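Local structure of beta-1,4-mannanase (2BVY) at residues I6-A11 against S19-L24; D25-E30 against R315-E320. The protein probably hydrolyses internal beta-1,4-mannosidic linkages of mannan, this chain holding the family 26 catalytic barrel followed by an immunoglobulin-like domain, part of a longer modular enzyme. One frame throughout, in Å; residues are numbered along the deposited sequence.

Contact 1: I6-A11 against S19-L24; sequences IAIVDA and SLLSYL
I6 reaches helix 15-27 with the far end of its side chain, its CD1 lying 3.7 Å from CD1 of L21. With CG1 set between the backbone N and the carbonyl carbon (chi1 63°) and the chain then extended, that methyl is carried to the helix surface, where it also lies 3.9 Å from CB of L21; the two side chains cross at a slant. Next to it, S22 is approached through its backbone, the same I6 methyl standing 4.2 Å from S22 N. At A7 the side chain is turned away from the helix, and the carbonyl makes the approach instead: A7 O is 3.9 Å from L21 CD1. I8 turns back toward the helix and presents a flank, its CB and CG1 each 3.8 Å from L21 CD1, while the two side chains run past one another in opposite directions. One leucine methyl thus meets both isoleucines, and L21 makes most of the helix side of the contact. I8 and L21 also both pack on L214 of strand 213-217, whereas the backbone of I6 is hydrogen-bonded to A367 and A369. No hydrogen bond joins 6-11 to 19-24, and only 174 Å² is buried between them. The chemistry is therefore that of apolar packing: the N-terminal segment is laid against helix 15-27, which precedes the first barrel strand, by van der Waals contacts, chiefly of L21 CD1, without directional bonds between the two.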
ATOM      1  N   ILE A   6       5.772  18.752   6.703  1.00 48.33           N
ATOM      2  CA  ILE A   6       6.090  17.330   6.626  1.00 45.97           C
ATOM      3  C   ILE A   6       6.418  16.836   5.217  1.00 44.23           C
ATOM      4  O   ILE A   6       5.946  17.385   4.223  1.00 42.42           O
ATOM      5  CB  ILE A   6       4.925  16.458   7.157  1.00 45.93           C
ATOM      6  CG1 ILE A   6       3.685  16.665   6.286  1.00 44.44           C
ATOM      7  CG2 ILE A   6       4.628  16.796   8.613  1.00 45.37           C
ATOM      8  CD1 ILE A   6       2.574  15.688   6.580  1.00 46.85           C
ATOM      9  N   ALA A   7       7.224  15.779   5.158  1.00 43.08           N
ATOM     10  CA  ALA A   7       7.616  15.156   3.900  1.00 43.08           C
ATOM     11  C   ALA A   7       6.487  14.235   3.452  1.00 43.11           C
ATOM     12  O   ALA A   7       6.287  13.161   4.023  1.00 44.01           O
ATOM     13  CB  ALA A   7       8.895  14.349   4.093  1.00 42.85           C
ATOM     14  N   ILE A   8       5.745  14.659   2.436  1.00 41.70           N
ATOM     15  CA  ILE A   8       4.640  13.861   1.935  1.00 40.52           C
ATOM     16  C   ILE A   8       4.778  13.620   0.429  1.00 40.58           C
ATOM     17  O   ILE A   8       5.086  14.540  -0.336  1.00 40.19           O
ATOM     18  CB  ILE A   8       3.288  14.542   2.281  1.00 39.53           C
ATOM     19  CG1 ILE A   8       2.125  13.714   1.739  1.00 36.93           C
ATOM     20  CG2 ILE A   8       3.258  15.961   1.739  1.00 38.94           C
ATOM     21  CD1 ILE A   8       0.770  14.200   2.216  1.00 35.65           C
ATOM     22  N   VAL A   9       4.565  12.370   0.020  1.00 39.70           N
ATOM     23  CA  VAL A   9       4.684  11.966  -1.377  1.00 39.35           C
ATOM     24  C   VAL A   9       3.983  12.903  -2.345  1.00 39.68           C
ATOM     25  O   VAL A   9       4.534  13.245  -3.393  1.00 41.13           O
ATOM     26  CB  VAL A   9       4.147  10.534  -1.592  1.00 38.68           C
ATOM     27  CG1 VAL A   9       4.122  10.198  -3.073  1.00 35.41           C
ATOM     28  CG2 VAL A   9       5.026   9.541  -0.852  1.00 37.63           C
ATOM     29  N   ASP A  10       2.765  13.303  -2.009  1.00 40.05           N
ATOM     30  CA  ASP A  10       2.020  14.221  -2.856  1.00 40.33           C
ATOM     31  C   ASP A  10       2.116  15.598  -2.220  1.00 42.09           C
ATOM     32  O   ASP A  10       1.310  15.946  -1.356  1.00 42.46           O
ATOM     33  CB  ASP A  10       0.560  13.792  -2.957  1.00 40.88           C
ATOM     34  CG  ASP A  10      -0.249  14.698  -3.872  1.00 42.03           C
ATOM     35  OD1 ASP A  10       0.350  15.320  -4.774  1.00 42.97           O
ATOM     36  OD2 ASP A  10      -1.486  14.773  -3.703  1.00 42.76           O
ATOM     37  N   ALA A  11       3.117  16.369  -2.640  1.00 42.58           N
ATOM     38  CA  ALA A  11       3.344  17.712  -2.107  1.00 43.43           C
ATOM     39  C   ALA A  11       2.110  18.597  -2.241  1.00 43.99           C
ATOM     40  O   ALA A  11       1.947  19.565  -1.498  1.00 43.83           O
ATOM     41  CB  ALA A  11       4.537  18.363  -2.810  1.00 43.75           C
ATOM     42  N   SER A  19      -2.931  16.385   6.961  1.00 38.67           N
ATOM     43  CA  SER A  19      -3.253  16.301   8.378  1.00 38.19           C
ATOM     44  C   SER A  19      -3.218  14.846   8.860  1.00 36.81           C
ATOM     45  O   SER A  19      -2.606  14.541   9.890  1.00 37.40           O
ATOM     46  CB  SER A  19      -4.636  16.917   8.638  1.00 38.46           C
ATOM     47  OG  SER A  19      -4.927  16.955  10.028  1.00 39.82           O
ATOM     48  N   LEU A  20      -3.864  13.948   8.120  1.00 34.59           N
ATOM     49  CA  LEU A  20      -3.872  12.541   8.512  1.00 33.14           C
ATOM     50  C   LEU A  20      -2.446  12.027   8.655  1.00 32.48           C
ATOM     51  O   LEU A  20      -2.101  11.407   9.661  1.00 32.96           O
ATOM     52  CB  LEU A  20      -4.635  11.683   7.491  1.00 31.44           C
ATOM     53  CG  LEU A  20      -4.601  10.158   7.710  1.00 30.66           C
ATOM     54  CD1 LEU A  20      -5.212   9.810   9.061  1.00 29.26           C
ATOM     55  CD2 LEU A  20      -5.366   9.446   6.585  1.00 28.79           C
ATOM     56  N   LEU A  21      -1.608  12.297   7.658  1.00 32.01           N
ATOM     57  CA  LEU A  21      -0.225  11.833   7.713  1.00 33.77           C
ATOM     58  C   LEU A  21       0.437  12.365   8.984  1.00 34.36           C
ATOM     59  O   LEU A  21       1.172  11.649   9.664  1.00 34.30           O
ATOM     60  CB  LEU A  21       0.559  12.311   6.488  1.00 32.59           C
ATOM     61  CG  LEU A  21       1.657  11.377   5.951  1.00 36.63           C
ATOM     62  CD1 LEU A  21       2.709  12.212   5.230  1.00 33.39           C
ATOM     63  CD2 LEU A  21       2.304  10.580   7.071  1.00 35.18           C
ATOM     64  N   SER A  22       0.170  13.628   9.303  1.00 34.22           N
ATOM     65  CA  SER A  22       0.734  14.245  10.497  1.00 34.38           C
ATOM     66  C   SER A  22       0.226  13.518  11.743  1.00 33.26           C
ATOM     67  O   SER A  22       1.000  13.148  12.627  1.00 33.28           O
ATOM     68  CB  SER A  22       0.335  15.725  10.557  1.00 34.17           C
ATOM     69  OG  SER A  22       0.795  16.320  11.755  1.00 35.66           O
ATOM     70  N   TYR A  23      -1.087  13.321  11.800  1.00 32.64           N
ATOM     71  CA  TYR A  23      -1.728  12.633  12.917  1.00 33.01           C
ATOM     72  C   TYR A  23      -1.141  11.237  13.127  1.00 32.84           C
ATOM     73  O   TYR A  23      -0.768  10.863  14.245  1.00 31.40           O
ATOM     74  CB  TYR A  23      -3.234  12.509  12.655  1.00 34.44           C
ATOM     75  CG  TYR A  23      -3.995  11.813  13.760  1.00 38.16           C
ATOM     76  CD1 TYR A  23      -4.255  12.461  14.970  1.00 38.11           C
ATOM     77  CD2 TYR A  23      -4.434  10.492  13.609  1.00 38.44           C
ATOM     78  CE1 TYR A  23      -4.933  11.815  16.001  1.00 38.97           C
ATOM     79  CE2 TYR A  23      -5.112   9.837  14.638  1.00 39.35           C
ATOM     80  CZ  TYR A  23      -5.355  10.505  15.830  1.00 39.49           C
ATOM     81  OH  TYR A  23      -6.015   9.869  16.856  1.00 40.76           O
ATOM     82  N   LEU A  24      -1.062  10.470  12.045  1.00 31.77           N
ATOM     83  CA  LEU A  24      -0.537   9.117  12.119  1.00 32.62           C
ATOM     84  C   LEU A  24       0.864   9.070  12.702  1.00 33.41           C
ATOM     85  O   LEU A  24       1.186   8.180  13.495  1.00 33.47           O
ATOM     86  CB  LEU A  24      -0.543   8.466  10.730  1.00 31.53           C
ATOM     87  CG  LEU A  24      -1.940   8.148  10.185  1.00 32.56           C
ATOM     88  CD1 LEU A  24      -1.844   7.533   8.789  1.00 32.29           C
ATOM     89  CD2 LEU A  24      -2.638   7.196  11.144  1.00 30.44           C
TER

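Contact 2: D25-E30 against R315-E320; sequences DGVRGE and RNAYME
R28 NH1 donates to the carbonyl O of R315 at 3.0 Å, with an N-H...O angle of 156°; the donor stands tilted 30° from the carbonyl plane. Along the same side chain, R28 CG lies 3.5 Å from A317 N, so the aliphatic part is laid against the backbone that leads into the strand. The two arginine side chains cross at about a right angle, and R315 NH2 sits over one face of the R28 guanidinium, 3.5 Å from R28 NH2, with the planes 47° apart. V27 CG1 rests 3.8 Å from A317 O, while water 1 accepts from G29 N at 2.9 Å and lies within hydrogen-bonding distance of N316 O, bridging the two segments. A bend at chi3 turns the R28 guanidinium back toward D25, in the last turn of helix 15-27, where NE and NH2 grip D25 OD1 side-on, at 3.2 and 3.0 Å, with that oxygen nearly in the guanidinium plane. Farther out, D272 OD1 forms salt bridges with both arginines, which probably offsets their like charge. Anions and carbonyl together thus fix the rotation of the R28 group. N316 points away, its OD1 bonded to S278 OG. The contact joins the turn that follows helix 15-27 to the residues leading into strand 318-321 of the barrel, where A317 pairs by backbone bonds with L33 and S278, and R28 and R315 touch helix 254-274.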
ATOM      1  N   ASP A  25       1.706  10.020  12.315  1.00 33.31           N
ATOM      2  CA  ASP A  25       3.065  10.034  12.827  1.00 35.18           C
ATOM      3  C   ASP A  25       3.105  10.406  14.311  1.00 34.52           C
ATOM      4  O   ASP A  25       3.882   9.835  15.078  1.00 34.51           O
ATOM      5  CB  ASP A  25       3.928  11.008  12.018  1.00 37.65           C
ATOM      6  CG  ASP A  25       5.397  10.951  12.413  1.00 41.53           C
ATOM      7  OD1 ASP A  25       5.946   9.829  12.533  1.00 42.84           O
ATOM      8  OD2 ASP A  25       6.006  12.029  12.593  1.00 45.57           O
ATOM      9  N   GLY A  26       2.255  11.350  14.711  1.00 33.54           N
ATOM     10  CA  GLY A  26       2.225  11.783  16.100  1.00 33.55           C
ATOM     11  C   GLY A  26       1.637  10.763  17.058  1.00 32.24           C
ATOM     12  O   GLY A  26       1.918  10.782  18.251  1.00 31.55           O
ATOM     13  N   VAL A  27       0.815   9.863  16.531  1.00 31.72           N
ATOM     14  CA  VAL A  27       0.190   8.826  17.341  1.00 31.57           C
ATOM     15  C   VAL A  27       1.205   7.739  17.726  1.00 32.03           C
ATOM     16  O   VAL A  27       1.042   7.048  18.738  1.00 30.32           O
ATOM     17  CB  VAL A  27      -0.996   8.198  16.560  1.00 33.18           C
ATOM     18  CG1 VAL A  27      -0.840   6.692  16.468  1.00 32.81           C
ATOM     19  CG2 VAL A  27      -2.305   8.577  17.212  1.00 33.00           C
ATOM     20  N   ARG A  28       2.261   7.612  16.926  1.00 31.03           N
ATOM     21  CA  ARG A  28       3.272   6.591  17.155  1.00 32.84           C
ATOM     22  C   ARG A  28       3.932   6.609  18.532  1.00 32.63           C
ATOM     23  O   ARG A  28       4.504   7.616  18.954  1.00 32.18           O
ATOM     24  CB  ARG A  28       4.337   6.652  16.055  1.00 33.95           C
ATOM     25  CG  ARG A  28       3.817   6.239  14.671  1.00 36.45           C
ATOM     26  CD  ARG A  28       4.954   5.725  13.780  1.00 36.57           C
ATOM     27  NE  ARG A  28       5.896   6.780  13.444  1.00 37.09           N
ATOM     28  CZ  ARG A  28       7.212   6.616  13.366  1.00 36.97           C
ATOM     29  NH1 ARG A  28       7.760   5.432  13.601  1.00 35.03           N
ATOM     30  NH2 ARG A  28       7.983   7.650  13.062  1.00 36.50           N
ATOM     31  N   GLY A  29       3.849   5.472  19.218  1.00 31.88           N
ATOM     32  CA  GLY A  29       4.426   5.344  20.543  1.00 33.09           C
ATOM     33  C   GLY A  29       3.423   5.694  21.625  1.00 34.54           C
ATOM     34  O   GLY A  29       3.573   5.287  22.778  1.00 35.20           O
ATOM     35  N   GLU A  30       2.398   6.449  21.243  1.00 35.38           N
ATOM     36  CA  GLU A  30       1.349   6.880  22.162  1.00 37.96           C
ATOM     37  C   GLU A  30       0.243   5.836  22.221  1.00 38.53           C
ATOM     38  O   GLU A  30      -0.143   5.376  23.298  1.00 38.22           O
ATOM     39  CB  GLU A  30       0.762   8.217  21.698  1.00 38.97           C
ATOM     40  CG  GLU A  30       1.769   9.357  21.616  1.00 42.40           C
ATOM     41  CD  GLU A  30       2.475   9.594  22.938  1.00 44.04           C
ATOM     42  OE1 GLU A  30       1.793   9.517  23.979  1.00 46.14           O
ATOM     43  OE2 GLU A  30       3.698   9.862  22.942  1.00 47.15           O
ATOM     44  N   ARG A 315       6.361   2.177  18.279  1.00 31.83           N
ATOM     45  CA  ARG A 315       6.203   3.371  17.467  1.00 31.42           C
ATOM     46  C   ARG A 315       5.674   3.052  16.063  1.00 31.35           C
ATOM     47  O   ARG A 315       6.337   3.278  15.048  1.00 30.86           O
ATOM     48  CB  ARG A 315       7.523   4.148  17.407  1.00 30.79           C
ATOM     49  CG  ARG A 315       7.834   4.898  18.706  1.00 31.47           C
ATOM     50  CD  ARG A 315       9.204   5.591  18.672  1.00 32.41           C
ATOM     51  NE  ARG A 315       9.321   6.554  17.581  1.00 33.10           N
ATOM     52  CZ  ARG A 315       8.559   7.637  17.459  1.00 35.81           C
ATOM     53  NH1 ARG A 315       7.626   7.901  18.366  1.00 36.60           N
ATOM     54  NH2 ARG A 315       8.713   8.449  16.421  1.00 35.25           N
ATOM     55  N   ASN A 316       4.461   2.511  16.033  1.00 30.05           N
ATOM     56  CA  ASN A 316       3.790   2.167  14.792  1.00 30.35           C
ATOM     57  C   ASN A 316       2.354   2.663  14.917  1.00 29.74           C
ATOM     58  O   ASN A 316       1.683   2.405  15.914  1.00 30.58           O
ATOM     59  CB  ASN A 316       3.884   0.664  14.561  1.00 30.01           C
ATOM     60  CG  ASN A 316       5.270   0.249  14.098  1.00 29.55           C
ATOM     61  OD1 ASN A 316       5.729   0.691  13.054  1.00 30.97           O
ATOM     62  ND2 ASN A 316       5.945  -0.582  14.878  1.00 30.55           N
ATOM     63  N   ALA A 317       1.907   3.397  13.905  1.00 28.44           N
ATOM     64  CA  ALA A 317       0.590   4.025  13.907  1.00 28.00           C
ATOM     65  C   ALA A 317      -0.648   3.147  13.969  1.00 29.23           C
ATOM     66  O   ALA A 317      -1.616   3.503  14.646  1.00 30.91           O
ATOM     67  CB  ALA A 317       0.485   4.981  12.720  1.00 27.17           C
ATOM     68  N   TYR A 318      -0.649   2.018  13.264  1.00 29.28           N
ATOM     69  CA  TYR A 318      -1.819   1.154  13.279  1.00 27.46           C
ATOM     70  C   TYR A 318      -1.530  -0.301  12.955  1.00 27.12           C
ATOM     71  O   TYR A 318      -0.455  -0.645  12.475  1.00 28.28           O
ATOM     72  CB  TYR A 318      -2.881   1.680  12.307  1.00 27.93           C
ATOM     73  CG  TYR A 318      -2.453   1.740  10.846  1.00 28.45           C
ATOM     74  CD1 TYR A 318      -1.786   2.855  10.337  1.00 27.34           C
ATOM     75  CD2 TYR A 318      -2.752   0.692   9.966  1.00 27.18           C
ATOM     76  CE1 TYR A 318      -1.438   2.934   8.992  1.00 26.60           C
ATOM     77  CE2 TYR A 318      -2.406   0.759   8.617  1.00 26.91           C
ATOM     78  CZ  TYR A 318      -1.755   1.884   8.138  1.00 27.20           C
ATOM     79  OH  TYR A 318      -1.449   1.979   6.801  1.00 25.90           O
ATOM     80  N   MET A 319      -2.502  -1.153  13.247  1.00 26.80           N
ATOM     81  CA  MET A 319      -2.397  -2.576  12.977  1.00 26.69           C
ATOM     82  C   MET A 319      -3.780  -3.041  12.549  1.00 25.89           C
ATOM     83  O   MET A 319      -4.751  -2.907  13.295  1.00 25.91           O
ATOM     84  CB  MET A 319      -1.887  -3.346  14.213  1.00 25.32           C
ATOM     85  CG  MET A 319      -2.760  -3.281  15.458  1.00 28.28           C
ATOM     86  SD  MET A 319      -1.860  -3.769  16.971  1.00 30.26           S
ATOM     87  CE  MET A 319      -1.515  -5.492  16.647  1.00 24.64           C
ATOM     88  N   GLU A 320      -3.858  -3.561  11.327  1.00 24.72           N
ATOM     89  CA  GLU A 320      -5.109  -4.031  10.737  1.00 24.46           C
ATOM     90  C   GLU A 320      -5.121  -5.546  10.592  1.00 23.98           C
ATOM     91  O   GLU A 320      -4.145  -6.132  10.113  1.00 23.74           O
ATOM     92  CB  GLU A 320      -5.294  -3.415   9.338  1.00 24.87           C
ATOM     93  CG  GLU A 320      -6.713  -3.569   8.754  1.00 27.16           C
ATOM     94  CD  GLU A 320      -6.753  -3.616   7.218  1.00 28.81           C
ATOM     95  OE1 GLU A 320      -5.885  -3.017   6.547  1.00 29.74           O
ATOM     96  OE2 GLU A 320      -7.673  -4.255   6.675  1.00 29.12           O
TER
HETATM   97  O   HOH W   1       1.693   3.651  18.600  1.00 37.34           O

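In the fold
Both contacts involve helix 15-27, contact 1 along its middle and contact 2 mainly in the turn just after it, and their centres lie 14 Å apart. They meet where L24 O packs 3.4 Å from A317 CB. Contact 1 is partly buried, small and apolar, and joins segments only a few residues apart in sequence. Contact 2 is buried, covers twice the area (347 against 174 Å²) and brings together segments 285 residues apart; a carbonyl bond, a water and aliphatic packing carry it, with the arginines held by D25 and D272. The helix is therefore packed locally against the N-terminal segment and linked, through the turn after it, to the residues entering strand 318-321, where first and final strands adjoin.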